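Local coordinates for possible acyl-[acyl-carrier protein] desaturase DESA2 (acyl-[acp] desaturase) (stearoyl-acp desaturase) (Mycobacterium tuberculosis, PDB 1ZA0) that may act as a diiron acyl-[acyl-carrier protein] desaturase in mycobacterial fatty acid biosynthesis, at residues 60-72 with 165-178. Numbering follows the deposited sequence.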
# COMPACT_ATOMS: atom_id res chain seq x y z
N THR A 60 21.10 -11.86 1.53
CA THR A 60 20.72 -13.26 1.72
C THR A 60 19.23 -13.57 1.47
O THR A 60 18.89 -14.72 1.28
CB THR A 60 21.11 -13.66 3.06
OG1 THR A 60 20.56 -12.75 4.02
CG2 THR A 60 22.64 -13.49 3.17
N LEU A 61 18.37 -12.53 1.41
CA LEU A 61 16.94 -12.78 1.24
C LEU A 61 16.68 -13.21 -0.18
O LEU A 61 17.37 -12.80 -1.09
CB LEU A 61 16.10 -11.54 1.54
CG LEU A 61 15.92 -11.10 3.00
CD1 LEU A 61 15.42 -9.64 3.10
CD2 LEU A 61 14.95 -12.00 3.77
N PRO A 62 15.64 -14.03 -0.39
CA PRO A 62 15.20 -14.35 -1.75
C PRO A 62 14.89 -13.09 -2.61
O PRO A 62 14.33 -12.10 -2.08
CB PRO A 62 13.92 -15.18 -1.52
CG PRO A 62 14.05 -15.72 -0.14
CD PRO A 62 14.79 -14.65 0.63
N ARG A 63 15.21 -13.12 -3.90
CA ARG A 63 15.04 -11.96 -4.74
C ARG A 63 13.56 -11.60 -4.85
O ARG A 63 13.24 -10.44 -5.04
CB ARG A 63 15.68 -12.15 -6.15
CG ARG A 63 17.24 -12.00 -6.12
CD ARG A 63 17.81 -10.71 -5.34
NE ARG A 63 17.91 -10.91 -3.86
CZ ARG A 63 18.32 -10.01 -2.98
NH1 ARG A 63 18.41 -10.35 -1.70
NH2 ARG A 63 18.67 -8.76 -3.35
N THR A 64 12.65 -12.57 -4.72
CA THR A 64 11.22 -12.22 -4.77
C THR A 64 10.85 -11.25 -3.66
O THR A 64 10.06 -10.32 -3.90
CB THR A 64 10.29 -13.42 -4.66
OG1 THR A 64 10.61 -14.20 -3.49
CG2 THR A 64 10.49 -14.37 -5.90
N ILE A 65 11.40 -11.51 -2.48
CA ILE A 65 11.10 -10.76 -1.30
C ILE A 65 11.64 -9.33 -1.43
O ILE A 65 10.91 -8.35 -1.15
CB ILE A 65 11.62 -11.45 -0.03
CG1 ILE A 65 10.94 -12.83 0.17
CG2 ILE A 65 11.45 -10.52 1.16
CD1 ILE A 65 9.47 -12.80 0.11
N THR A 66 12.90 -9.20 -1.86
CA THR A 66 13.50 -7.85 -2.04
C THR A 66 12.91 -7.06 -3.21
O THR A 66 12.73 -5.86 -3.11
CB THR A 66 15.08 -7.94 -2.19
OG1 THR A 66 15.43 -8.80 -3.26
CG2 THR A 66 15.71 -8.57 -0.99
N ASP A 67 12.54 -7.73 -4.31
CA ASP A 67 11.85 -7.06 -5.37
C ASP A 67 10.53 -6.46 -4.84
O ASP A 67 10.20 -5.31 -5.14
CB ASP A 67 11.48 -7.99 -6.52
CG ASP A 67 12.70 -8.44 -7.37
OD1 ASP A 67 13.82 -7.90 -7.22
OD2 ASP A 67 12.55 -9.35 -8.23
N ALA A 68 9.76 -7.28 -4.12
CA ALA A 68 8.47 -6.83 -3.53
C ALA A 68 8.70 -5.59 -2.61
O ALA A 68 7.92 -4.62 -2.65
CB ALA A 68 7.83 -7.93 -2.78
N CYS A 69 9.76 -5.63 -1.83
CA CYS A 69 10.05 -4.54 -0.91
C CYS A 69 10.44 -3.23 -1.67
O CYS A 69 10.13 -2.16 -1.22
CB CYS A 69 11.15 -4.89 0.07
SG CYS A 69 10.66 -6.09 1.33
N GLU A 70 11.19 -3.36 -2.74
CA GLU A 70 11.60 -2.22 -3.56
C GLU A 70 10.42 -1.58 -4.23
O GLU A 70 10.32 -0.37 -4.25
CB GLU A 70 12.65 -2.60 -4.60
CG GLU A 70 13.92 -3.08 -3.94
CD GLU A 70 15.01 -3.46 -4.92
OE1 GLU A 70 14.93 -4.50 -5.61
OE2 GLU A 70 15.98 -2.68 -4.94
N ILE A 71 9.49 -2.41 -4.72
CA ILE A 71 8.25 -1.87 -5.28
C ILE A 71 7.48 -1.09 -4.24
O ILE A 71 7.01 0.02 -4.51
CB ILE A 71 7.37 -3.02 -5.86
CG1 ILE A 71 8.06 -3.61 -7.09
CG2 ILE A 71 5.91 -2.51 -6.17
CD1 ILE A 71 7.55 -5.03 -7.43
N LEU A 72 7.38 -1.62 -3.00
CA LEU A 72 6.64 -0.93 -1.93
C LEU A 72 7.25 0.41 -1.57
O LEU A 72 6.55 1.45 -1.34
CB LEU A 72 6.55 -1.76 -0.65
CG LEU A 72 5.48 -2.81 -0.52
CD1 LEU A 72 5.61 -3.60 0.81
CD2 LEU A 72 4.13 -2.18 -0.70
N PHE A 165 -1.22 -7.21 -1.18
CA PHE A 165 0.22 -7.25 -1.41
C PHE A 165 1.01 -7.50 -0.15
O PHE A 165 1.80 -8.44 -0.12
CB PHE A 165 0.64 -5.94 -2.13
CG PHE A 165 2.06 -5.91 -2.64
CD1 PHE A 165 2.31 -5.90 -4.01
CD2 PHE A 165 3.14 -5.79 -1.75
CE1 PHE A 165 3.64 -5.82 -4.51
CE2 PHE A 165 4.44 -5.66 -2.22
CZ PHE A 165 4.69 -5.71 -3.63
N CYS A 166 0.79 -6.71 0.92
CA CYS A 166 1.62 -6.80 2.09
C CYS A 166 1.27 -8.04 2.94
O CYS A 166 2.16 -8.63 3.59
CB CYS A 166 1.52 -5.53 2.94
SG CYS A 166 2.23 -4.09 2.15
N ARG A 167 -0.02 -8.40 2.98
CA ARG A 167 -0.41 -9.64 3.60
C ARG A 167 0.29 -10.87 2.93
O ARG A 167 0.85 -11.74 3.66
CB ARG A 167 -1.94 -9.82 3.59
CG ARG A 167 -2.34 -11.12 4.29
N ASN A 168 0.27 -10.92 1.59
CA ASN A 168 0.78 -12.03 0.86
C ASN A 168 2.29 -12.05 1.03
O ASN A 168 2.92 -13.11 1.10
CB ASN A 168 0.41 -11.98 -0.65
CG ASN A 168 -1.10 -12.17 -0.90
OD1 ASN A 168 -1.86 -12.55 0.03
ND2 ASN A 168 -1.52 -11.95 -2.16
N LEU A 169 2.89 -10.87 1.03
CA LEU A 169 4.33 -10.79 1.21
C LEU A 169 4.79 -11.21 2.59
O LEU A 169 5.71 -12.01 2.71
CB LEU A 169 4.82 -9.38 0.89
CG LEU A 169 6.29 -9.09 1.12
CD1 LEU A 169 7.25 -9.88 0.25
CD2 LEU A 169 6.55 -7.57 1.00
N ALA A 170 4.17 -10.69 3.63
CA ALA A 170 4.50 -11.03 5.01
C ALA A 170 4.44 -12.61 5.19
O ALA A 170 5.35 -13.20 5.74
CB ALA A 170 3.52 -10.33 5.97
N ALA A 171 3.44 -13.25 4.59
CA ALA A 171 3.20 -14.65 4.75
C ALA A 171 4.34 -15.48 4.11
O ALA A 171 4.45 -16.61 4.45
CB ALA A 171 1.87 -15.03 4.18
N GLN A 172 5.10 -14.92 3.17
CA GLN A 172 6.19 -15.61 2.48
C GLN A 172 7.57 -15.29 3.03
O GLN A 172 8.55 -15.89 2.56
CB GLN A 172 6.18 -15.32 0.97
CG GLN A 172 4.97 -15.91 0.23
CD GLN A 172 4.96 -15.70 -1.26
OE1 GLN A 172 6.00 -15.44 -1.84
NE2 GLN A 172 3.78 -15.81 -1.90
N ILE A 173 7.66 -14.38 3.99
CA ILE A 173 8.96 -13.96 4.58
C ILE A 173 9.32 -14.74 5.83
O ILE A 173 8.61 -14.70 6.80
CB ILE A 173 8.94 -12.43 4.98
CG1 ILE A 173 8.79 -11.58 3.72
CG2 ILE A 173 10.16 -12.05 5.76
CD1 ILE A 173 8.63 -10.05 4.02
N GLU A 174 10.49 -15.40 5.83
CA GLU A 174 10.89 -16.20 6.95
C GLU A 174 11.77 -15.44 7.93
O GLU A 174 11.74 -15.66 9.16
CB GLU A 174 11.60 -17.49 6.46
CG GLU A 174 10.76 -18.36 5.53
CD GLU A 174 11.29 -19.81 5.51
OE1 GLU A 174 12.44 -20.04 5.92
OE2 GLU A 174 10.54 -20.71 5.23
N GLU A 175 12.52 -14.47 7.42
CA GLU A 175 13.28 -13.59 8.27
C GLU A 175 12.31 -12.82 9.20
O GLU A 175 11.50 -12.01 8.73
CB GLU A 175 14.13 -12.63 7.44
CG GLU A 175 15.28 -12.04 8.28
CD GLU A 175 14.83 -10.94 9.23
OE1 GLU A 175 14.47 -9.82 8.75
OE2 GLU A 175 14.91 -11.15 10.45
N PRO A 176 12.36 -13.10 10.49
CA PRO A 176 11.38 -12.61 11.45
C PRO A 176 11.29 -11.07 11.67
O PRO A 176 10.17 -10.64 11.86
CB PRO A 176 11.81 -13.27 12.74
CG PRO A 176 13.39 -13.40 12.55
CD PRO A 176 13.38 -13.98 11.16
N ILE A 177 12.40 -10.33 11.72
CA ILE A 177 12.37 -8.87 11.77
C ILE A 177 11.57 -8.30 10.62
O ILE A 177 10.60 -7.61 10.86
CB ILE A 177 13.79 -8.27 11.78
CG1 ILE A 177 14.63 -8.86 12.93
CG2 ILE A 177 13.71 -6.75 11.97
CD1 ILE A 177 13.88 -8.93 14.16
N LEU A 178 11.92 -8.66 9.39
CA LEU A 178 11.21 -8.19 8.20
C LEU A 178 9.77 -8.64 8.12
O LEU A 178 8.88 -7.86 7.69
CB LEU A 178 11.95 -8.50 6.93
CG LEU A 178 11.36 -7.88 5.62
CD1 LEU A 178 11.39 -6.37 5.47
CD2 LEU A 178 12.00 -8.44 4.35
O HOH W 1 9.06 -15.87 -2.02
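The ring of Phe165 meets helix 63-72 at its edge, where Ala68 O lies near the ring plane, 3.5 Å from CZ. Leu72 CG and Ile71 CG2 come up to the same ring obliquely, Leu72 CG at 3.5 Å from CE2. With CG anti to the backbone N (chi1 -171°), the CE2-CZ side of the ring is placed beside Ala68 and Leu72. One turn on, Leu169 is a knob in the hole formed by Ile65, Ala68, Cys69 and Leu72; its CD1 packs against Ala68 CB at 3.6 Å. Leu72 CD1 rests 3.7 Å from Cys166 SG. Ile65 divides its branches, CD1 reaching Leu169 CD1 and CG2 touching both Ile173 CG1 and Leu178 CD2. Leu61 ends the apolar seam, with CD1 on Leu178 and CD2 on Glu175 CB. From the N-cap position of helix 176-206, Glu175 OE1 accepts from Leu178 N and OE2 from Ile177 N, both donors well above the carboxylate plane (47°); OE1 also hydrogen-bonds Tyr117 OH. A water bridges Thr64 OG1 and Gln172 OE1, donating to the latter, while Gln172 NE2 bonds Ala242 O. The axes of 63-72 and 165-172 approach to 10.7 Å, antiparallel with a marked tilt (151°). Helix 233-241 packs on Ala68 and Ile71, helix 95-121 on Leu61, Leu72 and Leu178, while Cys166 borders helix 176-206 near the metal ligand Glu189 in the ferritin-like four-helix bundle.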